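PDB 6RTE: cytochrome c from Pseudomonas aeruginosa, which oxidises dihydro-heme d1 as the dehydrogenase NirN of heme d1 biosynthesis, pairing a heme c domain with an eight-bladed beta-propeller. Local coordinates for residues A[219-224]-A[237-242]; A[266-271]-A[287-292]; A[380-385]-A[396-401]; A[445-450]-A[463-468]; A[471-476]-A[483-488]. One frame throughout, in Å; residues are numbered along the deposited sequence.

Contact 1: A[219-224]-A[237-242]; sequences GLNTRN and GNYLPG
Residues 219-224 and 237-242 pair antiparallel through three classic beta bulges, with Leu220 and Asn221 both facing Leu240, Arg223 and Asn224 both facing Gly237, and Tyr239 and Leu240 both facing Asn221. Two N-H groups therefore converge on Leu240 O, that of Leu220 at 2.8 Å and that of Asn221 at 3.0 Å. Beyond them, Thr222 OG1 gives its proton to Asn238 OD1 at 2.7 Å, approaching 27° out of the amide carbonyl plane; the other end of this amide, ND2, turns to Ala218 O and Asn243 OD1. Arg223 folds back at chi2 and chi3, which lays its CD over one face of the Tyr239 ring, 3.7 Å from the centroid, in a CH-pi contact. Its guanidinium follows almost parallel to the ring, planes 7° apart, and lies over Tyr239 OH at too poor an angle for a hydrogen bond; NE bonds instead to Ser271 O. Asn221 OD1 stands 3.4 Å from Tyr239 CB. This is the open end of the hairpin of strands 221-227 and 233-238, in one blade of the propeller. Arg269 adds a cation-pi contact to Tyr239, so the phenol ring probably feels positive charge from two arginines.

Contact 2: A[266-271]-A[287-292]; sequences QASRVS and KDVHEL
Asp288 OD2 receives two N-H groups of a single residue: the backbone N of Arg269 at 2.9 Å and its NE at 3.0 Å. The contact lies in one blade of the beta-propeller, where the chain entering strand 270-276 meets the connection between strands 281-286 and 291-296. NE comes to the syn lone pair of OD2, whereas the backbone N arrives on the anti side, 15° out of the carboxylate plane. Arg269 NH2 completes a side-on salt bridge with Asp288 OD1 at 2.9 Å, again on a syn lone pair, and the guanidinium and carboxylate are nearly coplanar, 7° apart. The bend of the arginine at chi3 (-70°) turns NE and NH2 back to the acid. With two nitrogens and the backbone engaged, the carboxylate is fixed in rotation and its negative charge is probably well compensated. Lys287 CG lies over one face of the guanidinium. A second shared acceptor is Arg269 O, reached from opposite faces of its plane by Lys287 N and by Ser268 OG. The same serine hydroxyl accepts the N-H of Asp288 at 2.9 Å, so it relays between the two backbones. Both methyls of Val289 pack on Ser268 CB, CG2 at 3.8 Å, while CG1 also reaches Gln266 O at 3.5 Å.

Contact 3: A[380-385]-A[396-401]; sequences GVISVI and IVTDGP
Ile396 meets the strand opposite along the whole length of its side chain. Its CB faces Ile382 CB at 4.1 Å and lies 3.6 Å from Ile382 O; CG1 continues past the same carbonyl oxygen, and CD1 ends against Val384 CG2 at 4.1 Å. With CG1 anti to the carbonyl carbon (chi1 -53°) and the chain extended beyond it (chi2 173°), the terminal methyl reaches two residues along strand 381-386, to the next side chain on the face that carries Ile382. The backbones form an antiparallel hydrogen-bonded pair at Ile382 and Ile396. Ile382 N binds Ile396 O at 2.6 Å, in the carbonyl plane, and Ile396 N returns to Ile382 O by a more bent bond. Val381 belongs to the other face, with Val397, and its CG2 touches the carbonyl oxygen of Ile396. Toward the end of the pairing, Thr398 N donates to Gly380 O at 3.0 Å, from 48° above the carbonyl plane. The threonine methyl, CG2, is placed beside its own backbone N and meets Ile382 CG1 at 3.7 Å, the two side chains crossing at about a right angle. Gly380 CA then comes within 3.3 Å of Gly400 C, a close backbone approach with no side chain between. The hairpin forms the outer half of a four-stranded propeller blade: strand 370-374 flanks 381-386 on the side away from 391-397, and Ile382, Ile396 and Thr398 pack against Ile430 and Leu428 of strand 427-431, in the next blade along the chain.

Contact 4: A[445-450]-A[463-468]; sequences PGKVAG and LSVWDR
The open end of the hairpin formed by strands 449-454 and 460-465 is held by the indole of Trp466, whose NE1 donates to Gly450 O at 2.7 Å. The oxygen lies in the ring plane, at the indole edge, but the donor stands 51° above the carbonyl plane of Gly450, away from its lone pairs. Trp466 also uses its backbone N, which binds Val448 O at 2.8 Å. Ring and main chain of one residue thus hold carbonyls two residues apart on the facing strand. CG beside the backbone N (chi1 -63°) carries the indole back along Val448-Gly450 toward the glycine. Gly450 N in turn donates to Ser464 O at 3.0 Å, and Ala449 and Val465 form an antiparallel non-hydrogen-bonded pair between these bonds. The two strands are the first and second of a four-stranded blade of the beta-propeller, in which strand 470-476 lies on the far side of 460-465. Trp466 is also the centre of an inverse gamma turn, closed by a weak bond from Asp467 N to Val465 O. Lys447 runs out extended across Asp467 at about a right angle. Its CB packs on Val465 CG1 at 3.7 Å and its CD lies 3.6 Å from Asp467 CG, while NZ forms a rather long salt bridge with Asp467 OD1 at 3.5 Å. Asp469 binds both members of this pair, its carbonyl oxygen taking Lys447 NZ and its N-H reaching Asp467 OD1. Phe419 meets the Trp466 ring edge-to-face.

Contact 5: A[471-476]-A[483-488]; sequences ALVVYD and VKRLPM
Arg485 leaves its strand with CG anti to the backbone N (chi1 -172°) and then bends at chi3 (-68°), a course that carries its guanidinium over the side chain of Val473. Val473 CG2 sits under the centre of one guanidinium face, 3.9 Å from CZ, and CG1 is equally close to NH2. Nearer the backbone, Arg485 CG packs on Ala471 CB at 3.7 Å. The charged end is thus spread over aliphatic groups, while NH2 finds its polar partners in the carboxylate of Glu482 and in Pro443 O. Ala471, Val473 and Arg485 share one face of the last hairpin of a four-stranded propeller blade, strands 470-476 and 482-488, whose axes are 170° apart in direction. Leu472 N to Leu486 O and Leu486 N to Leu472 O are both 2.8 Å, and Val474 N binds Lys484 O at 2.7 Å. A classic beta bulge follows: Val483 and Lys484 both face Val474, whose carbonyl oxygen accepts from Val483 N at 2.8 Å and only weakly from Lys484 N. On the other face, Leu472 CD2 meets Met488 CE at 4.1 Å, the two side chains running side by side, and Val474 CG2 approaches Leu486 CD1 at 4.3 Å. Leu472 and Met488 continue onto Val152 of strand 150-154, in the neighbouring blade, while Leu472 and Leu486 reach Leu163 of strand 159-164.

Overall arrangement
All five contacts belong to the beta-propeller, in four of its blades. Contacts 1 and 2 come from blades consecutive in the chain, their centres 12 Å apart, and are joined directly: Arg223 NE reaches Ser271 O at 2.8 Å and Val270 N reaches Asn238 O at 3.1 Å. Contacts 4 and 5 share one blade, with centres 11 Å apart; Val473 N to Leu463 O and Val465 N to Ala471 O, both 2.9 Å, link them. Contact 3 stands apart, its nearest atoms about 8 Å from contact 4 and about 17 Å from contact 1. Contact 5 lies across the chain's centre from contact 1, where the side chain of Asn221 is about 9 Å from the heme c.

Contact 1: A[219-224]-A[237-242]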
# COMPACT_ATOMS: atom_id res chain seq x y z
N GLY A 219 -13.96 -3.33 6.26
CA GLY A 219 -13.54 -3.24 7.65
C GLY A 219 -13.60 -1.80 8.12
O GLY A 219 -14.13 -0.93 7.44
N LEU A 220 -13.04 -1.57 9.31
CA LEU A 220 -12.98 -0.22 9.88
C LEU A 220 -11.60 0.40 9.80
O LEU A 220 -11.48 1.63 9.74
CB LEU A 220 -13.42 -0.26 11.36
CG LEU A 220 -14.84 -0.75 11.61
CD1 LEU A 220 -15.14 -0.81 13.11
CD2 LEU A 220 -15.84 0.14 10.91
N ASN A 221 -10.55 -0.42 9.82
CA ASN A 221 -9.18 0.03 9.58
C ASN A 221 -8.50 -1.08 8.79
O ASN A 221 -8.33 -2.20 9.29
CB ASN A 221 -8.44 0.33 10.88
CG ASN A 221 -7.10 1.00 10.64
OD1 ASN A 221 -6.05 0.37 10.75
ND2 ASN A 221 -7.12 2.28 10.31
N THR A 222 -8.13 -0.77 7.55
CA THR A 222 -7.68 -1.76 6.59
C THR A 222 -6.21 -1.53 6.26
O THR A 222 -5.74 -0.39 6.23
CB THR A 222 -8.52 -1.68 5.31
OG1 THR A 222 -9.85 -2.12 5.62
CG2 THR A 222 -7.95 -2.56 4.20
N ARG A 223 -5.48 -2.62 6.05
CA ARG A 223 -4.05 -2.56 5.73
C ARG A 223 -3.80 -2.62 4.23
O ARG A 223 -3.21 -1.70 3.66
CB ARG A 223 -3.31 -3.69 6.45
CG ARG A 223 -3.21 -3.50 7.96
CD ARG A 223 -2.13 -2.49 8.35
NE ARG A 223 -0.81 -3.11 8.33
CZ ARG A 223 0.29 -2.56 8.82
NH1 ARG A 223 0.26 -1.36 9.37
NH2 ARG A 223 1.43 -3.23 8.76
N ASN A 224 -4.21 -3.68 3.56
CA ASN A 224 -4.06 -3.76 2.11
C ASN A 224 -4.96 -4.86 1.59
O ASN A 224 -5.72 -5.50 2.34
CB ASN A 224 -2.58 -3.97 1.71
CG ASN A 224 -2.11 -5.40 1.88
OD1 ASN A 224 -2.47 -6.09 2.83
ND2 ASN A 224 -1.31 -5.87 0.93
N GLY A 237 -6.97 -7.50 4.06
CA GLY A 237 -6.35 -7.66 5.36
C GLY A 237 -6.64 -6.47 6.25
O GLY A 237 -6.20 -5.35 5.97
N ASN A 238 -7.35 -6.73 7.35
CA ASN A 238 -7.83 -5.68 8.24
C ASN A 238 -7.06 -5.67 9.56
O ASN A 238 -6.71 -6.73 10.11
CB ASN A 238 -9.32 -5.86 8.55
CG ASN A 238 -10.22 -5.49 7.38
OD1 ASN A 238 -9.88 -4.62 6.57
ND2 ASN A 238 -11.37 -6.15 7.28
N TYR A 239 -6.78 -4.45 10.05
CA TYR A 239 -6.38 -4.25 11.43
C TYR A 239 -7.60 -4.32 12.35
O TYR A 239 -7.53 -4.93 13.42
CB TYR A 239 -5.71 -2.88 11.60
CG TYR A 239 -4.22 -2.91 11.77
CD1 TYR A 239 -3.46 -3.95 11.25
CD2 TYR A 239 -3.56 -1.89 12.45
CE1 TYR A 239 -2.09 -3.99 11.40
CE2 TYR A 239 -2.19 -1.91 12.61
CZ TYR A 239 -1.46 -2.97 12.08
OH TYR A 239 -0.09 -3.02 12.22
N LEU A 240 -8.69 -3.67 11.96
CA LEU A 240 -9.91 -3.61 12.77
C LEU A 240 -11.13 -3.84 11.88
O LEU A 240 -11.32 -3.11 10.90
CB LEU A 240 -10.02 -2.26 13.47
CG LEU A 240 -11.27 -2.07 14.34
CD1 LEU A 240 -11.15 -2.93 15.59
CD2 LEU A 240 -11.45 -0.59 14.67
N PRO A 241 -11.95 -4.87 12.16
CA PRO A 241 -11.67 -5.98 13.07
C PRO A 241 -10.39 -6.72 12.68
O PRO A 241 -9.87 -6.49 11.59
CB PRO A 241 -12.89 -6.89 12.92
CG PRO A 241 -13.98 -6.00 12.38
CD PRO A 241 -13.27 -5.01 11.51
N GLY A 242 -9.89 -7.59 13.55
CA GLY A 242 -8.76 -8.44 13.20
C GLY A 242 -9.21 -9.61 12.35
O GLY A 242 -9.54 -10.68 12.87

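Contact 2: A[266-271]-A[287-292]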
# COMPACT_ATOMS: atom_id res chain seq x y z
N GLN A 266 -6.03 -17.04 19.95
CA GLN A 266 -5.66 -15.66 20.26
C GLN A 266 -5.88 -14.76 19.04
O GLN A 266 -5.37 -15.04 17.96
CB GLN A 266 -4.21 -15.58 20.72
CG GLN A 266 -3.87 -14.25 21.41
CD GLN A 266 -2.52 -14.25 22.12
OE1 GLN A 266 -2.07 -15.27 22.65
NE2 GLN A 266 -1.87 -13.09 22.14
N ALA A 267 -6.61 -13.67 19.24
CA ALA A 267 -6.93 -12.75 18.15
C ALA A 267 -5.70 -12.01 17.66
O ALA A 267 -4.76 -11.74 18.42
CB ALA A 267 -7.98 -11.74 18.61
N SER A 268 -5.71 -11.65 16.38
CA SER A 268 -4.60 -10.91 15.80
C SER A 268 -5.09 -9.93 14.75
O SER A 268 -6.10 -10.16 14.08
CB SER A 268 -3.57 -11.85 15.16
OG SER A 268 -2.51 -11.13 14.56
N ARG A 269 -4.35 -8.83 14.61
CA ARG A 269 -4.46 -7.98 13.44
C ARG A 269 -3.76 -8.66 12.26
O ARG A 269 -2.82 -9.43 12.43
CB ARG A 269 -3.81 -6.62 13.71
CG ARG A 269 -4.46 -5.83 14.82
CD ARG A 269 -3.61 -4.62 15.22
NE ARG A 269 -2.38 -5.04 15.90
CZ ARG A 269 -1.43 -4.20 16.31
NH1 ARG A 269 -1.58 -2.89 16.14
NH2 ARG A 269 -0.35 -4.67 16.91
N VAL A 270 -4.25 -8.38 11.06
CA VAL A 270 -3.58 -8.80 9.83
C VAL A 270 -2.63 -7.69 9.43
O VAL A 270 -3.05 -6.54 9.26
CB VAL A 270 -4.57 -9.11 8.70
CG1 VAL A 270 -3.81 -9.40 7.42
CG2 VAL A 270 -5.45 -10.30 9.08
N SER A 271 -1.35 -8.02 9.27
CA SER A 271 -0.39 -7.00 8.86
C SER A 271 -0.47 -6.73 7.35
O SER A 271 -0.48 -5.56 6.93
CB SER A 271 1.02 -7.42 9.24
OG SER A 271 1.91 -6.39 8.86
N LYS A 287 -0.01 -9.87 12.66
CA LYS A 287 0.72 -8.91 13.48
C LYS A 287 1.03 -9.46 14.87
O LYS A 287 2.11 -9.21 15.41
CB LYS A 287 -0.12 -7.63 13.59
CG LYS A 287 0.59 -6.41 14.07
CD LYS A 287 1.62 -5.96 13.07
CE LYS A 287 2.38 -4.77 13.62
NZ LYS A 287 3.74 -4.70 13.02
N ASP A 288 0.10 -10.21 15.47
CA ASP A 288 0.10 -10.40 16.93
C ASP A 288 0.18 -11.84 17.38
O ASP A 288 0.09 -12.11 18.58
CB ASP A 288 -1.16 -9.76 17.52
CG ASP A 288 -1.28 -8.32 17.15
OD1 ASP A 288 -0.36 -7.55 17.48
OD2 ASP A 288 -2.28 -7.97 16.49
N VAL A 289 0.38 -12.79 16.47
CA VAL A 289 0.52 -14.19 16.83
C VAL A 289 1.73 -14.77 16.09
O VAL A 289 2.21 -14.21 15.10
CB VAL A 289 -0.75 -15.01 16.52
CG1 VAL A 289 -1.89 -14.58 17.46
CG2 VAL A 289 -1.15 -14.83 15.07
N HIS A 290 2.20 -15.91 16.58
CA HIS A 290 3.35 -16.59 15.99
C HIS A 290 2.93 -17.55 14.88
O HIS A 290 3.34 -18.71 14.88
CB HIS A 290 4.12 -17.33 17.07
CG HIS A 290 4.67 -16.44 18.12
ND1 HIS A 290 5.99 -16.06 18.15
CD2 HIS A 290 4.07 -15.82 19.17
CE1 HIS A 290 6.19 -15.27 19.19
NE2 HIS A 290 5.04 -15.10 19.82
N GLU A 291 2.13 -17.05 13.94
CA GLU A 291 1.67 -17.83 12.80
C GLU A 291 1.73 -16.97 11.55
O GLU A 291 1.56 -15.75 11.60
CB GLU A 291 0.22 -18.31 12.96
CG GLU A 291 0.07 -19.61 13.70
CD GLU A 291 -1.38 -20.01 13.87
OE1 GLU A 291 -2.26 -19.54 13.09
OE2 GLU A 291 -1.63 -20.82 14.78
N LEU A 292 1.98 -17.62 10.43
CA LEU A 292 1.67 -17.04 9.13
C LEU A 292 0.81 -18.04 8.38
O LEU A 292 0.86 -19.25 8.65
CB LEU A 292 2.92 -16.66 8.33
CG LEU A 292 3.82 -17.74 7.75
CD1 LEU A 292 3.37 -18.12 6.36
CD2 LEU A 292 5.26 -17.25 7.73

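Contact 3: A[380-385]-A[396-401]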
# COMPACT_ATOMS: atom_id res chain seq x y z
N GLY A 380 20.74 4.48 6.94
CA GLY A 380 20.91 4.89 5.56
C GLY A 380 21.83 3.97 4.79
O GLY A 380 23.00 4.29 4.58
N VAL A 381 21.31 2.82 4.36
CA VAL A 381 22.13 1.81 3.68
C VAL A 381 21.23 0.95 2.81
O VAL A 381 20.07 0.69 3.15
CB VAL A 381 22.91 0.95 4.71
CG1 VAL A 381 21.94 0.22 5.64
CG2 VAL A 381 23.84 -0.03 4.01
N ILE A 382 21.76 0.52 1.67
CA ILE A 382 21.11 -0.44 0.79
C ILE A 382 21.86 -1.75 0.94
O ILE A 382 23.02 -1.87 0.51
CB ILE A 382 21.09 0.03 -0.67
CG1 ILE A 382 20.42 1.40 -0.81
CG2 ILE A 382 20.41 -1.01 -1.56
CD1 ILE A 382 18.95 1.42 -0.44
N SER A 383 21.22 -2.75 1.54
CA SER A 383 21.85 -4.05 1.77
C SER A 383 21.58 -4.97 0.59
O SER A 383 20.44 -5.14 0.17
CB SER A 383 21.32 -4.68 3.06
OG SER A 383 21.62 -3.87 4.18
N VAL A 384 22.65 -5.57 0.06
CA VAL A 384 22.56 -6.49 -1.07
C VAL A 384 22.93 -7.88 -0.57
O VAL A 384 24.02 -8.09 -0.02
CB VAL A 384 23.47 -6.05 -2.22
CG1 VAL A 384 23.29 -6.97 -3.42
CG2 VAL A 384 23.18 -4.61 -2.61
N ILE A 385 22.04 -8.84 -0.78
CA ILE A 385 22.22 -10.21 -0.32
C ILE A 385 22.35 -11.13 -1.53
O ILE A 385 21.74 -10.90 -2.57
CB ILE A 385 21.03 -10.66 0.57
CG1 ILE A 385 20.85 -9.73 1.77
CG2 ILE A 385 21.20 -12.11 1.01
CD1 ILE A 385 22.09 -9.53 2.62
N ILE A 396 25.67 -0.98 0.51
CA ILE A 396 25.84 0.32 -0.13
C ILE A 396 25.37 1.40 0.84
O ILE A 396 24.19 1.44 1.21
CB ILE A 396 25.08 0.39 -1.46
CG1 ILE A 396 25.48 -0.79 -2.36
CG2 ILE A 396 25.36 1.71 -2.16
CD1 ILE A 396 24.66 -0.90 -3.64
N VAL A 397 26.28 2.26 1.27
CA VAL A 397 25.93 3.33 2.19
C VAL A 397 25.30 4.47 1.41
O VAL A 397 25.73 4.81 0.30
CB VAL A 397 27.17 3.79 2.98
CG1 VAL A 397 28.29 4.22 2.04
CG2 VAL A 397 26.81 4.92 3.95
N THR A 398 24.24 5.06 1.97
CA THR A 398 23.53 6.17 1.35
C THR A 398 23.39 7.30 2.36
O THR A 398 23.84 7.21 3.51
CB THR A 398 22.15 5.74 0.84
OG1 THR A 398 21.27 5.51 1.95
CG2 THR A 398 22.25 4.48 -0.01
N ASP A 399 22.74 8.38 1.93
CA ASP A 399 22.61 9.56 2.79
C ASP A 399 21.68 9.29 3.97
O ASP A 399 21.96 9.72 5.09
CB ASP A 399 22.10 10.75 1.97
CG ASP A 399 23.18 11.33 1.06
OD1 ASP A 399 24.23 10.67 0.88
OD2 ASP A 399 22.97 12.44 0.54
N GLY A 400 20.57 8.58 3.74
CA GLY A 400 19.63 8.31 4.80
C GLY A 400 18.72 7.14 4.49
O GLY A 400 18.75 6.57 3.39
N PRO A 401 17.90 6.75 5.46
CA PRO A 401 16.99 5.63 5.24
C PRO A 401 16.02 5.92 4.11
O PRO A 401 15.51 7.03 3.98
CB PRO A 401 16.26 5.49 6.59
CG PRO A 401 16.37 6.84 7.21
CD PRO A 401 17.70 7.38 6.78

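Contact 4: A[445-450]-A[463-468]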
# COMPACT_ATOMS: atom_id res chain seq x y z
N PRO A 445 14.70 20.14 -6.01
CA PRO A 445 15.62 20.34 -4.88
C PRO A 445 14.93 20.87 -3.64
O PRO A 445 14.27 21.91 -3.68
CB PRO A 445 16.64 21.34 -5.44
CG PRO A 445 16.65 21.07 -6.91
CD PRO A 445 15.23 20.72 -7.26
N GLY A 446 15.06 20.15 -2.53
CA GLY A 446 14.49 20.56 -1.27
C GLY A 446 13.22 19.83 -0.88
O GLY A 446 12.83 19.88 0.30
N LYS A 447 12.56 19.17 -1.83
CA LYS A 447 11.29 18.52 -1.58
C LYS A 447 11.46 17.01 -1.57
O LYS A 447 12.41 16.46 -2.13
CB LYS A 447 10.26 18.93 -2.64
CG LYS A 447 10.13 20.43 -2.77
CD LYS A 447 8.84 20.81 -3.45
CE LYS A 447 8.74 22.31 -3.54
NZ LYS A 447 7.40 22.72 -4.02
N VAL A 448 10.52 16.34 -0.91
CA VAL A 448 10.62 14.90 -0.75
C VAL A 448 10.40 14.24 -2.11
O VAL A 448 9.37 14.44 -2.76
CB VAL A 448 9.63 14.39 0.30
CG1 VAL A 448 8.26 14.97 0.06
CG2 VAL A 448 9.57 12.86 0.31
N ALA A 449 11.40 13.48 -2.56
CA ALA A 449 11.33 12.71 -3.79
C ALA A 449 11.32 11.23 -3.44
O ALA A 449 12.12 10.78 -2.62
CB ALA A 449 12.51 13.04 -4.70
N GLY A 450 10.42 10.48 -4.06
CA GLY A 450 10.35 9.06 -3.78
C GLY A 450 9.40 8.30 -4.66
O GLY A 450 8.40 8.84 -5.12
N LEU A 463 8.86 9.57 -11.51
CA LEU A 463 9.21 9.87 -10.13
C LEU A 463 8.18 10.80 -9.51
O LEU A 463 7.62 11.67 -10.18
CB LEU A 463 10.60 10.53 -10.06
CG LEU A 463 11.83 9.63 -10.17
CD1 LEU A 463 11.84 8.78 -11.44
CD2 LEU A 463 13.10 10.49 -10.09
N SER A 464 7.95 10.63 -8.20
CA SER A 464 6.98 11.43 -7.46
C SER A 464 7.69 12.41 -6.54
O SER A 464 8.55 12.03 -5.74
CB SER A 464 6.06 10.53 -6.64
OG SER A 464 5.15 9.81 -7.46
N VAL A 465 7.31 13.69 -6.64
CA VAL A 465 7.68 14.70 -5.66
C VAL A 465 6.51 14.82 -4.69
O VAL A 465 5.44 15.35 -5.05
CB VAL A 465 8.00 16.05 -6.32
CG1 VAL A 465 8.36 17.09 -5.26
CG2 VAL A 465 9.14 15.89 -7.31
N TRP A 466 6.69 14.32 -3.46
CA TRP A 466 5.61 14.18 -2.48
C TRP A 466 5.42 15.50 -1.75
O TRP A 466 5.81 15.67 -0.59
CB TRP A 466 5.93 13.06 -1.48
CG TRP A 466 6.05 11.67 -2.02
CD1 TRP A 466 6.91 11.23 -2.99
CD2 TRP A 466 5.33 10.52 -1.57
NE1 TRP A 466 6.74 9.88 -3.19
CE2 TRP A 466 5.78 9.42 -2.33
CE3 TRP A 466 4.33 10.32 -0.61
CZ2 TRP A 466 5.27 8.13 -2.16
CZ3 TRP A 466 3.83 9.04 -0.44
CH2 TRP A 466 4.30 7.97 -1.21
N ASP A 467 4.80 16.46 -2.42
CA ASP A 467 4.67 17.80 -1.87
C ASP A 467 3.34 18.39 -2.30
O ASP A 467 2.82 18.06 -3.37
CB ASP A 467 5.84 18.68 -2.31
CG ASP A 467 5.88 20.01 -1.58
OD1 ASP A 467 5.16 20.94 -2.00
OD2 ASP A 467 6.63 20.13 -0.58
N ARG A 468 2.78 19.26 -1.46
CA ARG A 468 1.58 19.99 -1.86
C ARG A 468 1.79 20.66 -3.21
O ARG A 468 0.91 20.63 -4.08
CB ARG A 468 1.20 21.03 -0.80

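Contact 5: A[471-476]-A[483-488]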
# COMPACT_ATOMS: atom_id res chain seq x y z
N ALA A 471 4.79 16.96 -7.99
CA ALA A 471 4.82 16.71 -9.42
C ALA A 471 5.11 15.24 -9.71
O ALA A 471 5.78 14.56 -8.93
CB ALA A 471 5.88 17.57 -10.12
N LEU A 472 4.56 14.78 -10.83
CA LEU A 472 4.98 13.55 -11.49
C LEU A 472 6.01 13.94 -12.55
O LEU A 472 5.67 14.64 -13.51
CB LEU A 472 3.76 12.86 -12.11
CG LEU A 472 3.86 11.43 -12.63
CD1 LEU A 472 4.26 10.48 -11.53
CD2 LEU A 472 2.52 11.00 -13.23
N VAL A 473 7.25 13.51 -12.38
CA VAL A 473 8.35 13.90 -13.26
C VAL A 473 8.76 12.70 -14.10
O VAL A 473 9.12 11.64 -13.56
CB VAL A 473 9.56 14.43 -12.46
CG1 VAL A 473 10.55 15.12 -13.40
CG2 VAL A 473 9.10 15.37 -11.37
N VAL A 474 8.70 12.88 -15.42
CA VAL A 474 9.01 11.82 -16.39
C VAL A 474 10.46 11.97 -16.82
O VAL A 474 10.89 13.07 -17.19
CB VAL A 474 8.06 11.89 -17.60
CG1 VAL A 474 8.31 10.71 -18.56
CG2 VAL A 474 6.61 11.92 -17.14
N TYR A 475 11.20 10.87 -16.78
CA TYR A 475 12.60 10.83 -17.15
C TYR A 475 12.83 9.79 -18.24
O TYR A 475 12.24 8.71 -18.20
CB TYR A 475 13.50 10.47 -15.96
CG TYR A 475 13.68 11.56 -14.93
CD1 TYR A 475 12.73 11.79 -13.95
CD2 TYR A 475 14.83 12.34 -14.93
CE1 TYR A 475 12.90 12.78 -13.01
CE2 TYR A 475 15.01 13.33 -13.98
CZ TYR A 475 14.04 13.54 -13.02
OH TYR A 475 14.22 14.53 -12.08
N ASP A 476 13.69 10.12 -19.19
CA ASP A 476 14.21 9.11 -20.11
C ASP A 476 15.12 8.17 -19.32
O ASP A 476 16.12 8.60 -18.74
CB ASP A 476 14.97 9.78 -21.25
CG ASP A 476 15.38 8.80 -22.34
OD1 ASP A 476 15.86 7.70 -22.01
OD2 ASP A 476 15.22 9.14 -23.54
N VAL A 483 11.99 14.69 -19.19
CA VAL A 483 11.25 14.86 -20.43
C VAL A 483 9.93 15.59 -20.23
O VAL A 483 9.49 16.31 -21.14
CB VAL A 483 11.02 13.48 -21.10
CG1 VAL A 483 10.04 13.60 -22.26
CG2 VAL A 483 12.34 12.89 -21.57
N LYS A 484 9.28 15.44 -19.08
CA LYS A 484 7.97 16.04 -18.84
C LYS A 484 7.70 16.08 -17.34
O LYS A 484 8.22 15.26 -16.58
CB LYS A 484 6.88 15.24 -19.56
CG LYS A 484 5.48 15.85 -19.50
CD LYS A 484 4.58 15.24 -20.57
CE LYS A 484 3.20 15.87 -20.59
NZ LYS A 484 2.42 15.41 -21.78
N ARG A 485 6.88 17.05 -16.93
CA ARG A 485 6.55 17.26 -15.53
C ARG A 485 5.07 17.59 -15.42
O ARG A 485 4.59 18.49 -16.11
CB ARG A 485 7.41 18.39 -14.94
CG ARG A 485 7.28 18.58 -13.44
CD ARG A 485 8.24 19.65 -12.94
NE ARG A 485 9.64 19.24 -13.03
CZ ARG A 485 10.42 18.97 -11.99
NH1 ARG A 485 9.97 19.07 -10.74
NH2 ARG A 485 11.68 18.60 -12.19
N LEU A 486 4.35 16.86 -14.56
CA LEU A 486 2.93 17.09 -14.34
C LEU A 486 2.68 17.56 -12.92
O LEU A 486 2.93 16.79 -11.97
CB LEU A 486 2.12 15.82 -14.63
CG LEU A 486 2.03 15.33 -16.07
CD1 LEU A 486 3.32 14.67 -16.52
CD2 LEU A 486 0.85 14.38 -16.23
N PRO A 487 2.19 18.78 -12.70
CA PRO A 487 1.95 19.25 -11.33
C PRO A 487 0.83 18.48 -10.65
O PRO A 487 -0.21 18.20 -11.26
CB PRO A 487 1.57 20.72 -11.52
CG PRO A 487 2.02 21.08 -12.90
CD PRO A 487 1.94 19.84 -13.70
N MET A 488 1.03 18.17 -9.37
CA MET A 488 0.06 17.40 -8.59
C MET A 488 0.22 17.69 -7.11
O MET A 488 1.30 18.06 -6.64
CB MET A 488 0.21 15.90 -8.84
CG MET A 488 -0.26 15.45 -10.21
SD MET A 488 -0.23 13.66 -10.38
CE MET A 488 -0.57 13.48 -12.12